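Local coordinates for protein separin (Saccharomyces cerevisiae, PDB 5U1T) that cleaves the MCD1/SCC1 subunit of cohesin at the onset of anaphase, as a caspase-like cysteine protease held inactive by securin for most of the cell cycle, at residues L1292-N1297 / K1344-T1349. Numbering follows the deposited sequence.
Sequences LFLKLN and KKYRAT
L1294 sets its CD1 methyl over the middle of the Y1346 ring, 3.6 Å from the ring centroid and 13° off the normal, a CH-pi contact on one face. The two side chains cross at about a right angle, and the other methyl, CD2, rests near the ring's root, 3.6 Å from Y1346 CG. Y1346 has CG anti to its N (chi1 170°), which carries the ring out to L1294; its OH is held by the backbone N of D1251, fixing the far end.

The next residue, R1347, is bent at chi2 and chi3 and curls its guanidinium against the carbonyls of L1294 and L1296. NH1 gives a hydrogen bond to L1294 O at 3.0 Å, bent, since the oxygen, approached in its own carbonyl plane, lies tilted from the guanidinium plane. L1296 O lies over one guanidinium face, 3.3 Å from NE but not bonded to it. NH1 also forms a salt bridge with E1248. Cut back to alanine, this position would probably leave E1248 without its mate and L1294 O without this donor.

Helix 1287-1294 and helix 1332-1347, within the C50 peptidase region, are thus joined by a leucine-on-tyrosine CH-pi contact beside an arginine that serves a carbonyl and a carboxylate together.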
loop_
_atom_site.group_PDB
_atom_site.type_symbol
_atom_site.label_atom_id
_atom_site.label_comp_id
_atom_site.label_asym_id
_atom_site.label_seq_id
_atom_site.Cartn_x
_atom_site.Cartn_y
_atom_site.Cartn_z
ATOM N N LEU A 1292 46.075 -12.724 44.836
ATOM C CA LEU A 1292 46.474 -11.502 44.153
ATOM C C LEU A 1292 47.692 -10.886 44.829
ATOM O O LEU A 1292 48.507 -10.259 44.170
ATOM C CB LEU A 1292 45.324 -10.499 44.119
ATOM C CG LEU A 1292 44.192 -10.775 43.130
ATOM C CD1 LEU A 1292 43.146 -9.682 43.230
ATOM C CD2 LEU A 1292 44.751 -10.883 41.727
ATOM N N PHE A 1293 47.808 -11.067 46.143
ATOM C CA PHE A 1293 48.927 -10.516 46.907
ATOM C C PHE A 1293 50.223 -11.203 46.503
ATOM O O PHE A 1293 51.214 -10.538 46.204
ATOM C CB PHE A 1293 48.680 -10.651 48.419
ATOM C CG PHE A 1293 47.700 -9.647 48.955
ATOM C CD1 PHE A 1293 46.332 -9.901 48.916
ATOM C CD2 PHE A 1293 48.142 -8.433 49.459
ATOM C CE1 PHE A 1293 45.431 -8.973 49.369
ATOM C CE2 PHE A 1293 47.247 -7.503 49.926
ATOM C CZ PHE A 1293 45.886 -7.773 49.879
ATOM N N LEU A 1294 50.185 -12.534 46.464
ATOM C CA LEU A 1294 51.298 -13.346 45.998
ATOM C C LEU A 1294 51.706 -13.029 44.570
ATOM O O LEU A 1294 52.807 -13.357 44.143
ATOM C CB LEU A 1294 50.953 -14.827 46.096
ATOM C CG LEU A 1294 50.814 -15.376 47.506
ATOM C CD1 LEU A 1294 50.878 -16.896 47.509
ATOM C CD2 LEU A 1294 51.897 -14.770 48.375
ATOM N N LYS A 1295 50.822 -12.411 43.801
ATOM C CA LYS A 1295 51.183 -12.176 42.427
ATOM C C LYS A 1295 51.870 -10.816 42.262
ATOM O O LYS A 1295 52.441 -10.538 41.216
ATOM C CB LYS A 1295 49.950 -12.336 41.523
ATOM C CG LYS A 1295 49.605 -13.820 41.277
ATOM C CD LYS A 1295 48.248 -14.053 40.629
ATOM C CE LYS A 1295 48.037 -15.550 40.358
ATOM N NZ LYS A 1295 46.681 -15.931 39.858
ATOM N N LEU A 1296 51.873 -9.990 43.295
ATOM C CA LEU A 1296 52.622 -8.740 43.225
ATOM C C LEU A 1296 54.158 -8.978 43.169
ATOM O O LEU A 1296 54.671 -9.974 43.687
ATOM C CB LEU A 1296 52.283 -7.848 44.424
ATOM C CG LEU A 1296 50.826 -7.492 44.680
ATOM C CD1 LEU A 1296 50.605 -7.108 46.134
ATOM C CD2 LEU A 1296 50.408 -6.364 43.754
ATOM N N ASN A 1297 54.886 -8.057 42.534
ATOM C CA ASN A 1297 56.343 -8.099 42.503
ATOM C C ASN A 1297 56.923 -6.970 43.344
ATOM O O ASN A 1297 56.877 -5.806 42.934
ATOM C CB ASN A 1297 56.860 -8.001 41.065
ATOM C CG ASN A 1297 58.400 -8.074 40.969
ATOM O OD1 ASN A 1297 59.108 -8.262 41.979
ATOM N ND2 ASN A 1297 58.919 -7.927 39.749
ATOM N N LYS A 1344 57.674 -11.081 49.789
ATOM C CA LYS A 1344 59.092 -11.298 49.464
ATOM C C LYS A 1344 59.515 -12.743 49.718
ATOM O O LYS A 1344 60.166 -13.364 48.878
ATOM C CB LYS A 1344 59.989 -10.343 50.249
ATOM C CG LYS A 1344 60.199 -9.017 49.547
ATOM C CD LYS A 1344 60.919 -8.022 50.443
ATOM C CE LYS A 1344 61.051 -6.676 49.749
ATOM N NZ LYS A 1344 61.683 -5.660 50.623
ATOM N N LYS A 1345 59.098 -13.290 50.852
ATOM C CA LYS A 1345 59.436 -14.666 51.204
ATOM C C LYS A 1345 58.862 -15.657 50.204
ATOM O O LYS A 1345 59.470 -16.678 49.907
ATOM C CB LYS A 1345 58.938 -15.004 52.615
ATOM C CG LYS A 1345 59.494 -16.304 53.207
ATOM C CD LYS A 1345 58.845 -16.613 54.552
ATOM C CE LYS A 1345 59.544 -17.784 55.241
ATOM N NZ LYS A 1345 59.059 -18.046 56.637
ATOM N N TYR A 1346 57.689 -15.345 49.676
ATOM C CA TYR A 1346 57.003 -16.251 48.770
ATOM C C TYR A 1346 57.657 -16.236 47.394
ATOM O O TYR A 1346 57.959 -17.294 46.820
ATOM C CB TYR A 1346 55.524 -15.891 48.650
ATOM C CG TYR A 1346 54.861 -16.671 47.547
ATOM C CD1 TYR A 1346 54.409 -17.965 47.767
ATOM C CD2 TYR A 1346 54.725 -16.131 46.270
ATOM C CE1 TYR A 1346 53.826 -18.681 46.761
ATOM C CE2 TYR A 1346 54.160 -16.840 45.275
ATOM C CZ TYR A 1346 53.703 -18.110 45.517
ATOM O OH TYR A 1346 53.120 -18.818 44.495
ATOM N N ARG A 1347 57.844 -15.027 46.865
ATOM C CA ARG A 1347 58.514 -14.834 45.588
ATOM C C ARG A 1347 59.911 -15.470 45.583
ATOM O O ARG A 1347 60.316 -16.075 44.597
ATOM C CB ARG A 1347 58.624 -13.342 45.265
ATOM C CG ARG A 1347 57.312 -12.567 45.350
ATOM C CD ARG A 1347 56.330 -12.999 44.304
ATOM N NE ARG A 1347 56.699 -12.496 42.992
ATOM C CZ ARG A 1347 55.971 -12.695 41.900
ATOM N NH1 ARG A 1347 54.834 -13.375 41.978
ATOM N NH2 ARG A 1347 56.364 -12.209 40.735
ATOM N N ALA A 1348 60.638 -15.335 46.690
ATOM C CA ALA A 1348 62.025 -15.776 46.750
ATOM C C ALA A 1348 62.136 -17.296 46.729
ATOM O O ALA A 1348 63.222 -17.838 46.535
ATOM C CB ALA A 1348 62.710 -15.213 48.007
ATOM N N THR A 1349 61.016 -17.982 46.931
ATOM C CA THR A 1349 61.050 -19.421 47.135
ATOM C C THR A 1349 60.079 -20.152 46.243
ATOM O O THR A 1349 60.076 -21.382 46.203
ATOM C CB THR A 1349 60.710 -19.784 48.577
ATOM O OG1 THR A 1349 61.029 -21.161 48.807
ATOM C CG2 THR A 1349 59.228 -19.575 48.825
#